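Local coordinates for protein 3-dehydroshikimate dehydratase (Pseudomonas putida, PDB 5HMQ) that catalyses the metal-dependent dehydration of 3-dehydroshikimate to protocatechuate, a common intermediate of quinate and shikimate degradation, at residues I165-H170 and Q193-P198; R212-Q217 and L240-D245. One frame throughout, in Å; residues are numbered along the deposited sequence.

How the contacts relate
Both contacts are buried at the C-terminal ends of the TIM-barrel strands and meet at one magnesium ion, their centres about 9 Å apart. Contact 1 supplies two of its protein ligands, Asp167 and Gln193, and contact 2 a third, Glu241; Glu136 is the fourth. The difference lies in the framework. Contact 1 joins neighbouring parallel strands through backbone bonds in the barrel wall, whereas contact 2 pairs two loops, one leaving the last barrel strand, held by an arginine and by apolar packing. Arg212 of contact 2 also bonds to Asp167 of contact 1, and Asp196 O lies 2.6 Å from Cys213 N, a probable hydrogen bond between the loops.

Contact 1: residues I165-H170 and Q193-P198. With MG (magnesium ion), chain K.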
ATOM      1  N   ILE C 165     -17.676 -15.681  23.471  1.00 41.25           N
ATOM      2  CA  ILE C 165     -16.920 -14.652  22.769  1.00 42.27           C
ATOM      3  C   ILE C 165     -17.738 -14.218  21.562  1.00 42.12           C
ATOM      4  O   ILE C 165     -18.200 -15.061  20.785  1.00 42.87           O
ATOM      5  CB  ILE C 165     -15.525 -15.146  22.343  1.00 43.27           C
ATOM      6  CG1 ILE C 165     -14.611 -15.271  23.567  1.00 42.17           C
ATOM      7  CG2 ILE C 165     -14.917 -14.208  21.302  1.00 40.13           C
ATOM      8  CD1 ILE C 165     -13.149 -15.489  23.228  1.00 36.89           C
ATOM      9  N   LEU C 166     -17.926 -12.908  21.415  1.00 42.89           N
ATOM     10  CA  LEU C 166     -18.739 -12.341  20.351  1.00 40.78           C
ATOM     11  C   LEU C 166     -17.852 -11.659  19.319  1.00 40.70           C
ATOM     12  O   LEU C 166     -16.911 -10.940  19.670  1.00 43.39           O
ATOM     13  CB  LEU C 166     -19.758 -11.340  20.904  1.00 43.31           C
ATOM     14  CG  LEU C 166     -20.789 -11.888  21.894  1.00 44.30           C
ATOM     15  CD1 LEU C 166     -21.594 -10.757  22.518  1.00 42.81           C
ATOM     16  CD2 LEU C 166     -21.709 -12.888  21.212  1.00 43.72           C
ATOM     17  N   ASP C 167     -18.175 -11.877  18.045  1.00 42.64           N
ATOM     18  CA  ASP C 167     -17.425 -11.337  16.917  1.00 41.30           C
ATOM     19  C   ASP C 167     -18.422 -10.685  15.972  1.00 42.18           C
ATOM     20  O   ASP C 167     -19.273 -11.373  15.398  1.00 42.53           O
ATOM     21  CB  ASP C 167     -16.634 -12.447  16.210  1.00 43.26           C
ATOM     22  CG  ASP C 167     -15.788 -11.937  15.051  1.00 43.30           C
ATOM     23  OD1 ASP C 167     -16.300 -11.182  14.197  1.00 46.16           O
ATOM     24  OD2 ASP C 167     -14.596 -12.308  14.989  1.00 43.57           O
ATOM     25  N   SER C 168     -18.309  -9.365  15.805  1.00 42.28           N
ATOM     26  CA  SER C 168     -19.321  -8.624  15.058  1.00 44.80           C
ATOM     27  C   SER C 168     -19.424  -9.094  13.612  1.00 42.82           C
ATOM     28  O   SER C 168     -20.522  -9.093  13.043  1.00 44.62           O
ATOM     29  CB  SER C 168     -19.029  -7.124  15.107  1.00 39.85           C
ATOM     30  OG  SER C 168     -17.792  -6.820  14.489  1.00 42.69           O
ATOM     31  N   PHE C 169     -18.314  -9.510  13.000  1.00 42.80           N
ATOM     32  CA  PHE C 169     -18.395  -9.957  11.614  1.00 43.98           C
ATOM     33  C   PHE C 169     -19.158 -11.270  11.502  1.00 44.34           C
ATOM     34  O   PHE C 169     -20.035 -11.415  10.644  1.00 49.31           O
ATOM     35  CB  PHE C 169     -17.005 -10.106  10.993  1.00 43.60           C
ATOM     36  CG  PHE C 169     -17.047 -10.546   9.555  1.00 45.05           C
ATOM     37  CD1 PHE C 169     -17.156 -11.890   9.224  1.00 46.58           C
ATOM     38  CD2 PHE C 169     -17.021  -9.613   8.532  1.00 44.91           C
ATOM     39  CE1 PHE C 169     -17.230 -12.290   7.908  1.00 46.48           C
ATOM     40  CE2 PHE C 169     -17.084 -10.011   7.211  1.00 44.78           C
ATOM     41  CZ  PHE C 169     -17.185 -11.350   6.899  1.00 45.43           C
ATOM     42  N   HIS C 170     -18.827 -12.247  12.351  1.00 46.08           N
ATOM     43  CA  HIS C 170     -19.469 -13.555  12.254  1.00 45.06           C
ATOM     44  C   HIS C 170     -20.974 -13.456  12.458  1.00 45.30           C
ATOM     45  O   HIS C 170     -21.732 -14.246  11.883  1.00 46.70           O
ATOM     46  CB  HIS C 170     -18.856 -14.523  13.267  1.00 43.19           C
ATOM     47  CG  HIS C 170     -17.454 -14.936  12.939  1.00 46.93           C
ATOM     48  ND1 HIS C 170     -17.111 -15.524  11.740  1.00 47.10           N
ATOM     49  CD2 HIS C 170     -16.308 -14.849  13.655  1.00 45.28           C
ATOM     50  CE1 HIS C 170     -15.815 -15.780  11.733  1.00 46.59           C
ATOM     51  NE2 HIS C 170     -15.305 -15.380  12.882  1.00 45.93           N
ATOM     52  N   GLN C 193     -14.994  -9.019  19.955  1.00 42.99           N
ATOM     53  CA  GLN C 193     -14.157  -8.637  18.824  1.00 41.09           C
ATOM     54  C   GLN C 193     -14.995  -7.819  17.853  1.00 42.83           C
ATOM     55  O   GLN C 193     -16.014  -8.305  17.350  1.00 41.33           O
ATOM     56  CB  GLN C 193     -13.585  -9.864  18.117  1.00 40.59           C
ATOM     57  CG  GLN C 193     -12.675 -10.732  18.961  1.00 41.76           C
ATOM     58  CD  GLN C 193     -12.215 -11.960  18.207  1.00 42.15           C
ATOM     59  OE1 GLN C 193     -12.964 -12.518  17.405  1.00 44.90           O
ATOM     60  NE2 GLN C 193     -10.978 -12.383  18.448  1.00 40.18           N
HETATM   61  N   MSE C 194     -14.571  -6.589  17.591  1.00 39.76           N
HETATM   62  CA  MSE C 194     -15.236  -5.768  16.588  1.00 42.95           C
HETATM   63  C   MSE C 194     -14.510  -5.888  15.256  1.00 44.36           C
HETATM   64  O   MSE C 194     -13.285  -5.785  15.198  1.00 43.70           O
HETATM   65  CB  MSE C 194     -15.295  -4.304  17.027  1.00 42.44           C
HETATM   66  CG  MSE C 194     -15.958  -4.079  18.374  1.00 45.65           C
HETATM   67 SE   MSE C 194     -17.780  -4.770  18.506  0.73 45.74          SE
HETATM   68  CE  MSE C 194     -18.634  -3.710  17.108  1.00 44.05           C
ATOM     69  N   ALA C 195     -15.269  -6.118  14.187  1.00 44.67           N
ATOM     70  CA  ALA C 195     -14.707  -6.174  12.842  1.00 45.16           C
ATOM     71  C   ALA C 195     -15.766  -5.692  11.865  1.00 45.66           C
ATOM     72  O   ALA C 195     -16.845  -6.285  11.782  1.00 45.15           O
ATOM     73  CB  ALA C 195     -14.252  -7.590  12.488  1.00 42.93           C
ATOM     74  N   ASP C 196     -15.445  -4.655  11.102  1.00 44.19           N
ATOM     75  CA  ASP C 196     -16.347  -4.125  10.093  1.00 44.32           C
ATOM     76  C   ASP C 196     -15.991  -4.703   8.728  1.00 45.57           C
ATOM     77  O   ASP C 196     -14.935  -5.313   8.539  1.00 46.05           O
ATOM     78  CB  ASP C 196     -16.281  -2.593  10.076  1.00 44.97           C
ATOM     79  CG  ASP C 196     -17.544  -1.957   9.530  1.00 46.47           C
ATOM     80  OD1 ASP C 196     -18.428  -2.702   9.059  1.00 47.23           O
ATOM     81  OD2 ASP C 196     -17.655  -0.714   9.577  1.00 46.06           O
ATOM     82  N   ALA C 197     -16.893  -4.501   7.763  1.00 44.21           N
ATOM     83  CA  ALA C 197     -16.702  -5.031   6.417  1.00 45.99           C
ATOM     84  C   ALA C 197     -17.719  -4.444   5.447  1.00 49.56           C
ATOM     85  O   ALA C 197     -18.821  -4.052   5.859  1.00 49.47           O
ATOM     86  CB  ALA C 197     -16.813  -6.557   6.417  1.00 44.89           C
ATOM     87  N   PRO C 198     -17.396  -4.368   4.157  1.00 48.44           N
ATOM     88  CA  PRO C 198     -18.428  -4.063   3.164  1.00 47.23           C
ATOM     89  C   PRO C 198     -19.401  -5.222   3.027  1.00 47.51           C
ATOM     90  O   PRO C 198     -19.042  -6.388   3.213  1.00 48.74           O
ATOM     91  CB  PRO C 198     -17.627  -3.850   1.876  1.00 45.49           C
ATOM     92  CG  PRO C 198     -16.409  -4.688   2.069  1.00 46.02           C
ATOM     93  CD  PRO C 198     -16.078  -4.575   3.534  1.00 48.13           C
TER
HETATM   94 MG    MG K 701     -13.146 -13.643  15.713  1.00 43.93          MG
HETATM   95  O   HOH W   1     -13.041 -14.763  14.085  1.00 45.79           O
HETATM   96  O   HOH W   2     -11.646 -14.786  16.460  1.00 41.67           O
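Asp167 and Gln193 pair in parallel register at the ends of strands 162-167 and 189-194, where Gln193 N donates to Leu166 O (2.7 Å) and Ser168 N to Gln193 O (3.0 Å), both nearly straight. These are adjacent strands of the TIM barrel, and the ladder stops here because 165-170 turns into a helix while 193-198 runs on as a loop. Ser168 continues the link with its side chain: OG, set between the backbone N and the carbonyl carbon (chi1 63°), accepts from Ala195 N at 2.6 Å. Beyond it, Ala197 CB meets the edge of the Phe169 ring, 3.6 Å from CE2, while Trp207 packs edge-to-face with the same ring.

Asp167 and Gln193 extend from the same face of the sheet to one magnesium ion. Asp167 OD2 binds it at 2.1 Å and Gln193 OE1 at 2.0 Å, with the carboxylate and amide planes turned 81° apart. Asp167 is also the N-cap of helix 168-172, its OD1 accepting weak bonds from Phe169 N and His170 N, which leaves OD2 for the metal and for Arg212, a donor to it. Glu32 bonds to Gln193 NE2, and His170 NE2 lies 2.6 Å from a metal-bound water. The two oxygens, 2.9 Å apart between Asp167 OD2 and Gln193 OE1, are close because the cation bridges them, which ties the catalytic metal directly to the strand pairing.

Contact 2: residues R212-Q217 and L240-D245; sequences RCFPGQ and LEIFND. With MG (magnesium ion), chain K.
Arg212 NH1 meets two oxygens of Glu241: it donates to the backbone O at 3.2 Å and lies 3.1 Å from the metal-bound OE1. The two loops follow helix 204-211 and strand 238-240 at the C-terminal mouth of the TIM barrel, the end that carries the active site in this fold. Glu241 OE1 binds the magnesium ion at 2.1 Å, and OE2 accepts from a metal-bound water and bonds to Gln63. With the chain extended beyond CG, which stands anti to the backbone N (chi1 -172°), the carboxylate reaches the ion.

The guanidinium is gripped on several sides. Glu241 O sits at its edge, only 6° out of its plane, whereas the edge of the Phe243 ring, at CE2, comes over one face, offset toward the rim, the planes 62° apart. NE donates to Ser208 OG; already bonded to Asp167, the arginine serves two metal ligands and would probably temper their combined negative charge.

Farther from the metal the contact becomes apolar. Ile242 CG2 and CD1 rest against the carbonyl oxygens of Arg212 and Cys213, while CG1 is 3.8 Å from Phe214 CE1, with Leu240 CD1 against the same ring. A type II turn from Phe214 to Gln217 shapes this end of the loop; Gln217 OE1 accepts from Phe214 N, and Pro215 CD packs on Leu240 CD2 at 3.5 Å.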
ATOM      1  N   ARG C 212     -12.326  -7.743   6.134  1.00 46.06           N
ATOM      2  CA  ARG C 212     -12.535  -7.137   7.441  1.00 46.02           C
ATOM      3  C   ARG C 212     -11.783  -5.812   7.518  1.00 44.81           C
ATOM      4  O   ARG C 212     -10.684  -5.673   6.977  1.00 45.23           O
ATOM      5  CB  ARG C 212     -12.067  -8.072   8.554  1.00 44.33           C
ATOM      6  CG  ARG C 212     -13.075  -9.128   8.959  1.00 44.68           C
ATOM      7  CD  ARG C 212     -12.543  -9.954  10.116  1.00 43.12           C
ATOM      8  NE  ARG C 212     -13.381 -11.114  10.402  1.00 45.09           N
ATOM      9  CZ  ARG C 212     -13.674 -11.541  11.627  1.00 46.98           C
ATOM     10  NH1 ARG C 212     -13.205 -10.897  12.688  1.00 45.34           N
ATOM     11  NH2 ARG C 212     -14.441 -12.610  11.791  1.00 45.06           N
ATOM     12  N   CYS C 213     -12.392  -4.828   8.176  1.00 43.04           N
ATOM     13  CA  CYS C 213     -11.756  -3.533   8.387  1.00 41.37           C
ATOM     14  C   CYS C 213     -12.234  -2.976   9.723  1.00 41.18           C
ATOM     15  O   CYS C 213     -13.066  -3.578  10.407  1.00 41.33           O
ATOM     16  CB  CYS C 213     -12.047  -2.572   7.227  1.00 40.97           C
ATOM     17  SG  CYS C 213     -13.796  -2.427   6.791  1.00 44.37           S
ATOM     18  N   PHE C 214     -11.708  -1.810  10.090  1.00 43.55           N
ATOM     19  CA  PHE C 214     -12.015  -1.236  11.390  1.00 42.82           C
ATOM     20  C   PHE C 214     -13.421  -0.638  11.408  1.00 45.33           C
ATOM     21  O   PHE C 214     -13.937  -0.221  10.368  1.00 47.12           O
ATOM     22  CB  PHE C 214     -10.990  -0.167  11.755  1.00 40.98           C
ATOM     23  CG  PHE C 214      -9.613  -0.709  12.006  1.00 41.96           C
ATOM     24  CD1 PHE C 214      -9.438  -1.870  12.743  1.00 42.35           C
ATOM     25  CD2 PHE C 214      -8.495  -0.054  11.521  1.00 42.19           C
ATOM     26  CE1 PHE C 214      -8.171  -2.374  12.983  1.00 41.40           C
ATOM     27  CE2 PHE C 214      -7.225  -0.550  11.757  1.00 44.18           C
ATOM     28  CZ  PHE C 214      -7.063  -1.712  12.489  1.00 43.68           C
ATOM     29  N   PRO C 215     -14.062  -0.617  12.578  1.00 47.93           N
ATOM     30  CA  PRO C 215     -15.408  -0.036  12.692  1.00 41.78           C
ATOM     31  C   PRO C 215     -15.493   1.354  12.083  1.00 45.60           C
ATOM     32  O   PRO C 215     -14.692   2.239  12.389  1.00 44.97           O
ATOM     33  CB  PRO C 215     -15.645  -0.001  14.205  1.00 44.10           C
ATOM     34  CG  PRO C 215     -14.815  -1.111  14.739  1.00 45.02           C
ATOM     35  CD  PRO C 215     -13.610  -1.222  13.843  1.00 46.71           C
ATOM     36  N   GLY C 216     -16.469   1.537  11.197  1.00 42.85           N
ATOM     37  CA  GLY C 216     -16.653   2.777  10.487  1.00 45.78           C
ATOM     38  C   GLY C 216     -16.102   2.774   9.076  1.00 47.71           C
ATOM     39  O   GLY C 216     -16.512   3.612   8.265  1.00 51.64           O
ATOM     40  N   GLN C 217     -15.192   1.853   8.763  1.00 45.45           N
ATOM     41  CA  GLN C 217     -14.623   1.748   7.428  1.00 43.41           C
ATOM     42  C   GLN C 217     -15.434   0.847   6.507  1.00 45.57           C
ATOM     43  O   GLN C 217     -15.193   0.849   5.295  1.00 47.20           O
ATOM     44  CB  GLN C 217     -13.179   1.239   7.514  1.00 42.33           C
ATOM     45  CG  GLN C 217     -12.257   2.158   8.305  1.00 42.48           C
ATOM     46  CD  GLN C 217     -10.863   1.588   8.480  1.00 45.94           C
ATOM     47  OE1 GLN C 217     -10.672   0.372   8.487  1.00 45.51           O
ATOM     48  NE2 GLN C 217      -9.878   2.466   8.628  1.00 45.56           N
ATOM     49  N   LEU C 240     -10.417  -5.641  18.544  1.00 40.65           N
ATOM     50  CA  LEU C 240     -10.467  -5.535  17.092  1.00 40.49           C
ATOM     51  C   LEU C 240      -9.788  -6.758  16.497  1.00 43.95           C
ATOM     52  O   LEU C 240      -8.692  -7.126  16.929  1.00 45.78           O
ATOM     53  CB  LEU C 240      -9.765  -4.267  16.603  1.00 40.79           C
ATOM     54  CG  LEU C 240     -10.332  -2.933  17.078  1.00 40.06           C
ATOM     55  CD1 LEU C 240      -9.324  -1.835  16.828  1.00 38.99           C
ATOM     56  CD2 LEU C 240     -11.633  -2.637  16.373  1.00 42.85           C
ATOM     57  N   GLU C 241     -10.417  -7.372  15.497  1.00 45.21           N
ATOM     58  CA  GLU C 241      -9.828  -8.530  14.820  1.00 44.62           C
ATOM     59  C   GLU C 241     -10.001  -8.342  13.316  1.00 46.37           C
ATOM     60  O   GLU C 241     -11.096  -8.539  12.778  1.00 41.94           O
ATOM     61  CB  GLU C 241     -10.441  -9.846  15.290  1.00 43.32           C
ATOM     62  CG  GLU C 241      -9.699 -11.065  14.746  1.00 42.62           C
ATOM     63  CD  GLU C 241     -10.432 -12.367  14.984  1.00 45.84           C
ATOM     64  OE1 GLU C 241     -11.681 -12.362  14.976  1.00 44.99           O
ATOM     65  OE2 GLU C 241      -9.756 -13.401  15.173  1.00 46.86           O
ATOM     66  N   ILE C 242      -8.912  -7.965  12.650  1.00 47.23           N
ATOM     67  CA  ILE C 242      -8.828  -7.906  11.199  1.00 46.03           C
ATOM     68  C   ILE C 242      -7.777  -8.913  10.763  1.00 46.06           C
ATOM     69  O   ILE C 242      -6.832  -9.197  11.505  1.00 47.25           O
ATOM     70  CB  ILE C 242      -8.443  -6.480  10.737  1.00 46.56           C
ATOM     71  CG1 ILE C 242      -9.446  -5.461  11.258  1.00 44.07           C
ATOM     72  CG2 ILE C 242      -8.307  -6.391   9.218  1.00 49.00           C
ATOM     73  CD1 ILE C 242     -10.870  -5.824  10.993  1.00 48.14           C
ATOM     74  N   PHE C 243      -7.942  -9.466   9.566  1.00 47.02           N
ATOM     75  CA  PHE C 243      -6.996 -10.450   9.051  1.00 48.63           C
ATOM     76  C   PHE C 243      -6.231  -9.792   7.909  1.00 50.65           C
ATOM     77  O   PHE C 243      -6.703  -9.759   6.769  1.00 51.50           O
ATOM     78  CB  PHE C 243      -7.710 -11.723   8.608  1.00 45.88           C
ATOM     79  CG  PHE C 243      -8.416 -12.436   9.727  1.00 53.16           C
ATOM     80  CD1 PHE C 243      -7.695 -13.111  10.701  1.00 53.77           C
ATOM     81  CD2 PHE C 243      -9.801 -12.434   9.804  1.00 54.76           C
ATOM     82  CE1 PHE C 243      -8.341 -13.766  11.737  1.00 51.37           C
ATOM     83  CE2 PHE C 243     -10.455 -13.091  10.835  1.00 54.80           C
ATOM     84  CZ  PHE C 243      -9.723 -13.757  11.804  1.00 52.08           C
ATOM     85  N   ASN C 244      -5.055  -9.262   8.220  1.00 56.27           N
ATOM     86  CA  ASN C 244      -4.126  -8.757   7.223  1.00 61.29           C
ATOM     87  C   ASN C 244      -3.013  -9.773   6.972  1.00 65.24           C
ATOM     88  O   ASN C 244      -2.980 -10.860   7.555  1.00 65.13           O
ATOM     89  CB  ASN C 244      -3.586  -7.394   7.657  1.00 64.30           C
ATOM     90  CG  ASN C 244      -4.466  -6.250   7.181  1.00 68.88           C
ATOM     91  OD1 ASN C 244      -5.454  -6.470   6.478  1.00 69.61           O
ATOM     92  ND2 ASN C 244      -4.128  -5.030   7.580  1.00 69.59           N
ATOM     93  N   ASP C 245      -2.084  -9.403   6.093  1.00 68.23           N
ATOM     94  CA  ASP C 245      -0.926 -10.233   5.800  1.00 67.04           C
ATOM     95  C   ASP C 245      -1.234 -11.533   5.080  1.00 65.36           C
ATOM     96  O   ASP C 245      -2.397 -11.917   4.946  1.00 66.84           O
TER
HETATM   97 MG    MG K 701     -13.146 -13.643  15.713  1.00 43.93          MG
HETATM   98  O   HOH W   2     -11.646 -14.786  16.460  1.00 41.67           O
HETATM   99  O   HOH W   1     -13.041 -14.763  14.085  1.00 45.79           O